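Local coordinates for malic enzyme (Entamoeba histolytica, PDB 3NV9), which probably catalyses the NAD(P)-dependent oxidative decarboxylation of malate to pyruvate, working as a dimer whose two subunits are deeply entangled, at residues Thr437-Gln440 with Val441-Ala445; Val151-Phe154 with Val155-Gln159; Val39-Phe42 with Tyr43-Lys46; Cys234-Leu237 with Ile238-Gly242. One frame throughout, in Å; residues are numbered along the deposited sequence.

Contact 1: residues Thr437-Gln440 with Val441-Ala445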
loop_
_atom_site.group_PDB
_atom_site.type_symbol
_atom_site.label_atom_id
_atom_site.label_comp_id
_atom_site.label_asym_id
_atom_site.label_seq_id
_atom_site.Cartn_x
_atom_site.Cartn_y
_atom_site.Cartn_z
ATOM N N THR A 437 -1.829 7.982 29.352
ATOM C CA THR A 437 -2.047 9.341 29.703
ATOM C C THR A 437 -1.771 10.209 28.455
ATOM O O THR A 437 -1.318 9.708 27.416
ATOM C CB THR A 437 -1.068 9.738 30.785
ATOM O OG1 THR A 437 0.249 9.335 30.361
ATOM C CG2 THR A 437 -1.431 9.056 32.144
ATOM N N TRP A 438 -1.990 11.508 28.591
ATOM C CA TRP A 438 -1.701 12.436 27.507
ATOM C C TRP A 438 -0.203 12.326 27.137
ATOM O O TRP A 438 0.166 12.225 25.934
ATOM C CB TRP A 438 -2.110 13.857 27.917
ATOM C CG TRP A 438 -1.940 14.858 26.855
ATOM C CD1 TRP A 438 -2.894 15.324 26.009
ATOM C CD2 TRP A 438 -0.720 15.541 26.498
ATOM N NE1 TRP A 438 -2.357 16.251 25.156
ATOM C CE2 TRP A 438 -1.026 16.400 25.431
ATOM C CE3 TRP A 438 0.589 15.520 26.999
ATOM C CZ2 TRP A 438 -0.086 17.221 24.847
ATOM C CZ3 TRP A 438 1.548 16.329 26.398
ATOM C CH2 TRP A 438 1.201 17.171 25.331
ATOM N N GLN A 439 0.664 12.301 28.162
ATOM C CA GLN A 439 2.100 12.319 27.890
ATOM C C GLN A 439 2.542 11.040 27.177
ATOM O O GLN A 439 3.394 11.090 26.297
ATOM C CB GLN A 439 2.915 12.529 29.173
ATOM C CG GLN A 439 4.410 12.711 28.919
ATOM C CD GLN A 439 4.730 13.989 28.124
ATOM O OE1 GLN A 439 4.414 15.151 28.552
ATOM N NE2 GLN A 439 5.338 13.790 26.946
ATOM N N GLN A 440 2.003 9.897 27.584
ATOM C CA GLN A 440 2.398 8.630 26.974
ATOM C C GLN A 440 2.019 8.622 25.494
ATOM O O GLN A 440 2.759 8.058 24.693
ATOM C CB GLN A 440 1.750 7.414 27.656
ATOM C CG GLN A 440 2.271 7.143 29.086
ATOM C CD GLN A 440 1.376 6.147 29.819
ATOM O OE1 GLN A 440 0.162 6.237 29.720
ATOM N NE2 GLN A 440 1.982 5.172 30.539
ATOM N N VAL A 441 0.885 9.229 25.153
ATOM C CA VAL A 441 0.395 9.229 23.782
ATOM C C VAL A 441 1.198 10.200 22.960
ATOM O O VAL A 441 1.635 9.862 21.868
ATOM C CB VAL A 441 -1.137 9.516 23.687
ATOM C CG1 VAL A 441 -1.578 9.807 22.225
ATOM C CG2 VAL A 441 -1.853 8.310 24.174
ATOM N N TYR A 442 1.447 11.380 23.536
ATOM C CA TYR A 442 2.308 12.395 22.946
ATOM C C TYR A 442 3.634 11.790 22.621
ATOM O O TYR A 442 4.145 11.957 21.483
ATOM C CB TYR A 442 2.446 13.650 23.868
ATOM C CG TYR A 442 3.226 14.799 23.211
ATOM C CD1 TYR A 442 2.567 15.915 22.626
ATOM C CD2 TYR A 442 4.618 14.760 23.172
ATOM C CE1 TYR A 442 3.273 16.939 22.050
ATOM C CE2 TYR A 442 5.344 15.772 22.577
ATOM C CZ TYR A 442 4.671 16.831 22.022
ATOM O OH TYR A 442 5.449 17.774 21.455
ATOM N N ASP A 443 4.204 11.065 23.594
ATOM C CA ASP A 443 5.556 10.480 23.422
ATOM C C ASP A 443 5.634 9.516 22.214
ATOM O O ASP A 443 6.635 9.502 21.452
ATOM C CB ASP A 443 5.937 9.669 24.649
ATOM C CG ASP A 443 6.321 10.534 25.874
ATOM O OD1 ASP A 443 6.516 11.761 25.732
ATOM O OD2 ASP A 443 6.469 9.913 26.974
ATOM N N ILE A 444 4.590 8.708 22.048
ATOM C CA ILE A 444 4.563 7.727 20.971
ATOM C C ILE A 444 4.448 8.459 19.639
ATOM O O ILE A 444 5.061 8.075 18.648
ATOM C CB ILE A 444 3.362 6.771 21.177
ATOM C CG1 ILE A 444 3.525 5.972 22.474
ATOM C CG2 ILE A 444 3.139 5.833 19.975
ATOM C CD1 ILE A 444 2.266 5.084 22.863
ATOM N N ALA A 445 3.678 9.530 19.621
ATOM C CA ALA A 445 3.412 10.229 18.368
ATOM C C ALA A 445 4.679 10.948 17.986
ATOM O O ALA A 445 5.128 10.872 16.849
ATOM C CB ALA A 445 2.256 11.208 18.537
#

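Contact 2: residues Val151-Phe154 with Val155-Gln159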
loop_
_atom_site.group_PDB
_atom_site.type_symbol
_atom_site.label_atom_id
_atom_site.label_comp_id
_atom_site.label_asym_id
_atom_site.label_seq_id
_atom_site.Cartn_x
_atom_site.Cartn_y
_atom_site.Cartn_z
ATOM N N VAL A 151 -18.340 0.722 -3.175
ATOM C CA VAL A 151 -17.335 1.290 -2.292
ATOM C C VAL A 151 -17.475 0.608 -0.928
ATOM O O VAL A 151 -16.491 0.117 -0.391
ATOM C CB VAL A 151 -17.374 2.863 -2.242
ATOM C CG1 VAL A 151 -16.216 3.426 -1.412
ATOM C CG2 VAL A 151 -17.280 3.470 -3.665
ATOM N N ILE A 152 -18.716 0.454 -0.451
ATOM C CA ILE A 152 -18.962 -0.205 0.859
ATOM C C ILE A 152 -18.418 -1.618 0.904
ATOM O O ILE A 152 -17.709 -2.010 1.853
ATOM C CB ILE A 152 -20.463 -0.181 1.245
ATOM C CG1 ILE A 152 -20.846 1.261 1.574
ATOM C CG2 ILE A 152 -20.702 -1.018 2.432
ATOM C CD1 ILE A 152 -22.364 1.574 1.608
ATOM N N GLU A 153 -18.742 -2.379 -0.140
ATOM C CA GLU A 153 -18.321 -3.784 -0.230
ATOM C C GLU A 153 -16.798 -3.861 -0.263
ATOM O O GLU A 153 -16.187 -4.713 0.423
ATOM C CB GLU A 153 -18.939 -4.495 -1.475
ATOM C CG GLU A 153 -18.438 -5.940 -1.641
ATOM C CD GLU A 153 -19.103 -6.690 -2.824
ATOM O OE1 GLU A 153 -19.907 -6.107 -3.571
ATOM O OE2 GLU A 153 -18.805 -7.873 -2.998
ATOM N N PHE A 154 -16.205 -2.972 -1.078
ATOM C CA PHE A 154 -14.752 -2.933 -1.310
ATOM C C PHE A 154 -13.989 -2.729 0.008
ATOM O O PHE A 154 -13.091 -3.483 0.358
ATOM C CB PHE A 154 -14.373 -1.835 -2.342
ATOM C CG PHE A 154 -12.905 -1.754 -2.597
ATOM C CD1 PHE A 154 -12.343 -2.435 -3.652
ATOM C CD2 PHE A 154 -12.068 -1.006 -1.744
ATOM C CE1 PHE A 154 -10.957 -2.395 -3.878
ATOM C CE2 PHE A 154 -10.663 -0.944 -1.956
ATOM C CZ PHE A 154 -10.108 -1.651 -3.010
ATOM N N VAL A 155 -14.394 -1.714 0.738
ATOM C CA VAL A 155 -13.729 -1.352 1.965
ATOM C C VAL A 155 -13.881 -2.447 3.012
ATOM O O VAL A 155 -12.897 -2.775 3.705
ATOM C CB VAL A 155 -14.229 0.041 2.454
ATOM C CG1 VAL A 155 -13.663 0.393 3.840
ATOM C CG2 VAL A 155 -13.841 1.067 1.467
ATOM N N GLN A 156 -15.101 -3.013 3.108
ATOM C CA GLN A 156 -15.370 -4.185 3.968
ATOM C C GLN A 156 -14.459 -5.389 3.692
ATOM O O GLN A 156 -14.060 -6.114 4.614
ATOM C CB GLN A 156 -16.861 -4.590 3.921
ATOM C CG GLN A 156 -17.781 -3.639 4.768
ATOM C CD GLN A 156 -19.304 -3.813 4.525
ATOM O OE1 GLN A 156 -19.750 -4.666 3.733
ATOM N NE2 GLN A 156 -20.099 -2.991 5.201
ATOM N N ARG A 157 -14.082 -5.580 2.431
ATOM C CA ARG A 157 -13.173 -6.668 2.094
ATOM C C ARG A 157 -11.708 -6.349 2.439
ATOM O O ARG A 157 -10.962 -7.245 2.875
ATOM C CB ARG A 157 -13.321 -7.041 0.631
ATOM C CG ARG A 157 -14.683 -7.687 0.284
ATOM C CD ARG A 157 -14.665 -8.356 -1.100
ATOM N NE ARG A 157 -16.031 -8.709 -1.515
ATOM C CZ ARG A 157 -16.729 -9.763 -1.059
ATOM N NH1 ARG A 157 -16.179 -10.609 -0.185
ATOM N NH2 ARG A 157 -17.985 -9.963 -1.465
ATOM N N ILE A 158 -11.324 -5.070 2.290
ATOM C CA ILE A 158 -9.918 -4.657 2.395
ATOM C C ILE A 158 -9.529 -4.231 3.797
ATOM O O ILE A 158 -8.360 -4.203 4.122
ATOM C CB ILE A 158 -9.561 -3.528 1.411
ATOM C CG1 ILE A 158 -8.079 -3.598 0.992
ATOM C CG2 ILE A 158 -9.972 -2.140 1.975
ATOM C CD1 ILE A 158 -7.737 -2.513 -0.132
ATOM N N GLN A 159 -10.536 -3.960 4.627
ATOM C CA GLN A 159 -10.350 -3.465 5.972
ATOM C C GLN A 159 -9.355 -4.281 6.770
ATOM O O GLN A 159 -8.765 -3.775 7.732
ATOM C CB GLN A 159 -11.673 -3.495 6.725
ATOM C CG GLN A 159 -11.990 -4.838 7.321
ATOM C CD GLN A 159 -13.310 -4.803 8.054
ATOM O OE1 GLN A 159 -13.378 -4.370 9.180
ATOM N NE2 GLN A 159 -14.368 -5.248 7.400
#

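Contact 3: residues Val39-Phe42 with Tyr43-Lys46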
loop_
_atom_site.group_PDB
_atom_site.type_symbol
_atom_site.label_atom_id
_atom_site.label_comp_id
_atom_site.label_asym_id
_atom_site.label_seq_id
_atom_site.Cartn_x
_atom_site.Cartn_y
_atom_site.Cartn_z
ATOM N N VAL A 39 8.144 17.600 -11.333
ATOM C CA VAL A 39 8.672 16.866 -10.178
ATOM C C VAL A 39 8.023 15.490 -10.007
ATOM O O VAL A 39 8.647 14.570 -9.523
ATOM C CB VAL A 39 8.570 17.718 -8.848
ATOM C CG1 VAL A 39 7.159 17.812 -8.402
ATOM C CG2 VAL A 39 9.365 17.046 -7.696
ATOM N N HIS A 40 6.760 15.322 -10.370
ATOM C CA HIS A 40 6.167 13.989 -10.212
ATOM C C HIS A 40 6.820 13.053 -11.222
ATOM O O HIS A 40 7.163 11.958 -10.922
ATOM C CB HIS A 40 4.642 13.982 -10.391
ATOM C CG HIS A 40 3.874 14.518 -9.227
ATOM N ND1 HIS A 40 3.740 15.874 -8.979
ATOM C CD2 HIS A 40 3.140 13.888 -8.283
ATOM C CE1 HIS A 40 2.997 16.045 -7.895
ATOM N NE2 HIS A 40 2.610 14.852 -7.464
ATOM N N LYS A 41 6.990 13.507 -12.445
ATOM C CA LYS A 41 7.665 12.683 -13.441
ATOM C C LYS A 41 9.137 12.439 -13.040
ATOM O O LYS A 41 9.617 11.304 -13.093
ATOM C CB LYS A 41 7.554 13.325 -14.832
ATOM C CG LYS A 41 8.301 12.573 -15.903
ATOM C CD LYS A 41 7.658 12.744 -17.297
ATOM C CE LYS A 41 8.412 11.852 -18.358
ATOM N NZ LYS A 41 7.642 11.762 -19.670
ATOM N N PHE A 42 9.840 13.468 -12.603
ATOM C CA PHE A 42 11.231 13.268 -12.150
ATOM C C PHE A 42 11.431 12.102 -11.138
ATOM O O PHE A 42 12.344 11.338 -11.272
ATOM C CB PHE A 42 11.785 14.568 -11.545
ATOM C CG PHE A 42 13.276 14.540 -11.317
ATOM C CD1 PHE A 42 14.173 14.703 -12.409
ATOM C CD2 PHE A 42 13.791 14.335 -10.032
ATOM C CE1 PHE A 42 15.570 14.649 -12.211
ATOM C CE2 PHE A 42 15.215 14.320 -9.807
ATOM C CZ PHE A 42 16.100 14.479 -10.906
ATOM N N TYR A 43 10.610 12.018 -10.093
ATOM C CA TYR A 43 10.780 11.002 -9.077
ATOM C C TYR A 43 9.831 9.792 -9.332
ATOM O O TYR A 43 9.862 8.784 -8.567
ATOM C CB TYR A 43 10.549 11.571 -7.666
ATOM C CG TYR A 43 11.492 12.708 -7.226
ATOM C CD1 TYR A 43 12.854 12.450 -6.991
ATOM C CD2 TYR A 43 11.030 14.019 -7.034
ATOM C CE1 TYR A 43 13.714 13.428 -6.601
ATOM C CE2 TYR A 43 11.894 15.020 -6.611
ATOM C CZ TYR A 43 13.266 14.685 -6.400
ATOM O OH TYR A 43 14.208 15.595 -6.034
ATOM N N LYS A 44 8.988 9.889 -10.372
ATOM C CA LYS A 44 7.970 8.863 -10.679
ATOM C C LYS A 44 7.075 8.641 -9.468
ATOM O O LYS A 44 6.874 7.490 -8.992
ATOM C CB LYS A 44 8.569 7.520 -11.137
ATOM C CG LYS A 44 9.589 7.554 -12.355
ATOM C CD LYS A 44 9.102 8.348 -13.590
ATOM C CE LYS A 44 10.088 8.240 -14.804
ATOM N NZ LYS A 44 10.967 9.446 -15.073
ATOM N N GLY A 45 6.550 9.745 -8.947
ATOM C CA GLY A 45 5.707 9.663 -7.755
ATOM C C GLY A 45 6.344 10.332 -6.561
ATOM O O GLY A 45 7.249 11.149 -6.740
ATOM N N LYS A 46 5.882 9.990 -5.362
ATOM C CA LYS A 46 6.266 10.711 -4.170
ATOM C C LYS A 46 6.664 9.800 -3.030
ATOM O O LYS A 46 7.451 10.219 -2.196
ATOM C CB LYS A 46 5.176 11.693 -3.741
ATOM C CG LYS A 46 5.093 12.959 -4.713
ATOM C CD LYS A 46 3.871 13.813 -4.400
ATOM C CE LYS A 46 2.505 13.014 -4.685
ATOM N NZ LYS A 46 1.423 13.954 -5.051
#

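Contact 4: residues Cys234-Leu237 with Ile238-Gly242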
loop_
_atom_site.group_PDB
_atom_site.type_symbol
_atom_site.label_atom_id
_atom_site.label_comp_id
_atom_site.label_asym_id
_atom_site.label_seq_id
_atom_site.Cartn_x
_atom_site.Cartn_y
_atom_site.Cartn_z
ATOM N N CYS A 234 -18.466 21.429 8.225
ATOM C CA CYS A 234 -17.908 22.670 8.796
ATOM C C CYS A 234 -18.952 23.359 9.644
ATOM O O CYS A 234 -18.664 23.758 10.760
ATOM C CB CYS A 234 -17.380 23.627 7.744
ATOM S SG CYS A 234 -15.840 23.053 6.995
ATOM N N LEU A 235 -20.166 23.465 9.110
ATOM C CA LEU A 235 -21.294 24.056 9.805
ATOM C C LEU A 235 -21.607 23.266 11.055
ATOM O O LEU A 235 -21.731 23.843 12.126
ATOM C CB LEU A 235 -22.521 24.100 8.885
ATOM C CG LEU A 235 -23.707 24.948 9.336
ATOM C CD1 LEU A 235 -24.442 25.375 8.073
ATOM C CD2 LEU A 235 -24.603 24.088 10.277
ATOM N N ARG A 236 -21.707 21.952 10.932
ATOM C CA ARG A 236 -22.021 21.130 12.068
ATOM C C ARG A 236 -20.987 21.209 13.208
ATOM O O ARG A 236 -21.369 21.250 14.412
ATOM C CB ARG A 236 -22.186 19.691 11.652
ATOM C CG ARG A 236 -22.490 18.799 12.870
ATOM C CD ARG A 236 -22.721 17.366 12.495
ATOM N NE ARG A 236 -21.495 16.606 12.265
ATOM C CZ ARG A 236 -21.132 16.045 11.111
ATOM N NH1 ARG A 236 -21.862 16.211 10.009
ATOM N NH2 ARG A 236 -20.014 15.324 11.044
ATOM N N LEU A 237 -19.692 21.199 12.879
ATOM C CA LEU A 237 -18.720 21.280 13.975
ATOM C C LEU A 237 -18.773 22.639 14.601
ATOM O O LEU A 237 -18.611 22.738 15.809
ATOM C CB LEU A 237 -17.265 20.950 13.572
ATOM C CG LEU A 237 -17.050 19.490 13.179
ATOM C CD1 LEU A 237 -15.540 19.160 13.029
ATOM C CD2 LEU A 237 -17.770 18.539 14.101
ATOM N N ILE A 238 -18.961 23.678 13.777
ATOM C CA ILE A 238 -18.937 25.084 14.212
ATOM C C ILE A 238 -20.093 25.433 15.174
ATOM O O ILE A 238 -19.884 26.225 16.123
ATOM C CB ILE A 238 -18.854 26.032 13.020
ATOM C CG1 ILE A 238 -17.404 26.060 12.491
ATOM C CG2 ILE A 238 -19.285 27.483 13.356
ATOM C CD1 ILE A 238 -17.257 26.534 10.986
ATOM N N VAL A 239 -21.268 24.822 14.910
ATOM C CA VAL A 239 -22.439 24.803 15.814
ATOM C C VAL A 239 -22.077 24.042 17.084
ATOM O O VAL A 239 -22.104 24.628 18.130
ATOM C CB VAL A 239 -23.791 24.362 15.099
ATOM C CG1 VAL A 239 -24.894 23.942 16.082
ATOM C CG2 VAL A 239 -24.304 25.491 14.228
ATOM N N THR A 240 -21.605 22.808 17.002
ATOM C CA THR A 240 -21.303 22.055 18.228
ATOM C C THR A 240 -20.298 22.822 19.121
ATOM O O THR A 240 -20.404 22.771 20.339
ATOM C CB THR A 240 -20.747 20.689 17.926
ATOM O OG1 THR A 240 -21.658 19.980 17.092
ATOM C CG2 THR A 240 -20.479 19.901 19.188
ATOM N N ALA A 241 -19.369 23.552 18.488
ATOM C CA ALA A 241 -18.342 24.332 19.183
ATOM C C ALA A 241 -18.862 25.641 19.777
ATOM O O ALA A 241 -18.138 26.323 20.501
ATOM C CB ALA A 241 -17.124 24.607 18.268
ATOM N N GLY A 242 -20.100 25.984 19.448
ATOM C CA GLY A 242 -20.797 27.078 20.152
ATOM C C GLY A 242 -21.432 28.185 19.338
ATOM O O GLY A 242 -21.845 29.186 19.914
#

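Contact 1: residues Thr437-Gln440 with Val441-Ala445
A capping box opens helix 438-461, and in the first turn W438 meets Y442 and Q439 meets D443. T437 holds the N-cap position: its OG1 takes a weak bond from Q440 N, while Q440 returns its side chain, OE1 accepting from T437 N at 2.7 Å. CG of Q440 sits beside its own backbone N (chi1 -69°), which turns the amide back toward the cap. The first helical backbone bonds follow, among them Y442 N to W438 O.

The rings of W438 and Y442 project from the helix in the same direction. Their planes differ by 25° and are slid so far apart that they scarcely overlap, with centroids 5.0 Å apart. Contact comes from W438 CH2, 3.3 Å from Y442 CD1, and from Y442 CB, which makes a CH-pi contact over one face of the six-membered ring of W438, 4.0 Å from its centroid. W438 NE1 is held by D420, and both aromatic side chains reach helix 413-428, at A419 and P415.

Q439 and D443 are both exposed. The glutamine chain, bent at chi2 (65°), brings NE2 to within 2.6 Å of D443 OD1; the carboxylate oxygen lies in the amide plane, yet the donor stands above the carboxylate plane.

Contact 2: residues Val151-Phe154 with Val155-Gln159
Helix 148-158 lies at the subunit interface, and its last two turns join E153 to R157 by a salt bridge and F154 to I158 by apolar contact. The acid and the guanidinium run alongside each other in the same direction. R157 NH2 donates to E153 OE2 at 2.7 Å with an N-H...O angle of 162°; NE adds a weak bond to the same oxygen, at 3.3 Å. OE2 lies at the edge of the guanidinium, in its plane, and receives NH2 on its anti side, although carboxylate and guanidinium are twisted 56° apart. E153 can reach along the helix because its chain is fully extended, with CG opposite the backbone N (chi1 176°).

This helix belongs to the N-terminal domain of the malic enzyme family, where one side of it rests on helix 174-185 and another meets its counterpart in the second subunit. There R157 NH1 donates to the carbonyls of D138 and K140 of the second subunit, so the bridge within the helix probably helps to orient an arginine that also links the two chains. F154 stacks on F154 of that subunit, and within one chain F154 CE2 approaches I158 CD1 to 3.8 Å.

The side chains of I152 and Q156 run together, CG2 of I152 being 3.5 Å from Q156 NE2, which bonds to S185. Beyond them Q159 folds back, its NE2 donating to Q156 O at 2.9 Å, almost straight and on a lone pair of that carbonyl.

Contact 3: residues Val39-Phe42 with Tyr43-Lys46
F42 and Y43 meet edge to face, with ring planes at 86° and centroids 5.0 Å apart. The edge of F42 is the one that points in: its CD2 stands above the centre of the Y43 ring, 3.5 Å from Y43 CE1. The two side chains leave the backbone differently, F42 with CG opposite its N (chi1 -168°) and Y43 with CG beside its N (chi1 -61°), which allows neighbours in sequence to meet at a right angle. V39 packs on the rim of the tyrosine, CG2 lying 3.4 Å from Y43 CE2 and near the ring plane. F468 adds to this apolar group by packing on V39 and Y43 and meeting F42 edge to face, while Y43 OH is bonded to V466 O.

Here helix 21-43 ends in a Schellman motif with K44, at positive phi, as the C' residue. G45 N donates to H40 O at 3.0 Å, and K44 N to K41 O at 3.1 Å. The K44 chain bends round so that NZ also reaches K41 O; the two donors approach this carbonyl from opposite faces of its plane.

K46, just before strand 47-51, reaches back to the imidazole of H40. Its NZ comes in at the ring edge, in plane, and donates to NE2 at 2.8 Å, which marks NE2 as the acceptor nitrogen. ND1 of H40 is bonded to A36 O, and K46 NZ also holds G115 O and, across the dimer interface, Y64 O of the second subunit.

Contact 4: residues Cys234-Leu237 with Ile238-Gly242
Successive i to i+4 bonds carry the backbone through the last turns of helix 229-240, from I238 N to C234 O at 3.0 Å through A241 N to L237 O at 2.9 Å, and G242, with positive phi, closes the helix in a Schellman motif.

The side chains touch this backbone more than they touch one another. I238 lays its CG1 and CD1 along the carbonyl of C234: CG1 stands beside the backbone N (chi1 -78°), and the extended chain beyond it brings CD1 to 3.1 Å from C234 O; the same CD1 is 4.4 Å from C234 CB. One position along, CD2 of L235 meets CG2 of V239 at 4.2 Å. T240 turns its hydroxyl back over the preceding turn, with OG1 3.0 Å from R236 O.

The helix is the crossover of a beta-alpha-beta unit in the Rossmann-type NAD-binding domain, between strands 222-225 and 248-252. L235 packs on both strands, I238 on the first and V239 on the second, whereas L237 packs between helix 380-396 and helix 193-213, which C234, I238 and A241 also touch.

Apolar side chains thus supply the sheet-facing side, and the polar R236 points elsewhere, to a salt bridge with D380; within the turn itself, cohesion comes mainly from backbone bonds.

How the contacts relate
All four contacts are local to helices, but they sample different places in the fold. Contact 1 lies at the surface and begins a helix; contacts 3 and 4 close their helices with Schellman motifs, and contact 2, the most buried, lies near the end of its helix. Contacts 2 and 3 both touch the second subunit, and their charged or aromatic groups have partners there, whereas contacts 1 and 4 stay within one chain. Polar side-chain bonds mark contacts 1, 2 and 3; contact 4, in the NAD-binding domain, relies on backbone bonds and aliphatic packing against strands. None touches another: contacts 3 and 4 sit on opposite sides of the chain's centre, their centres about 39 Å apart.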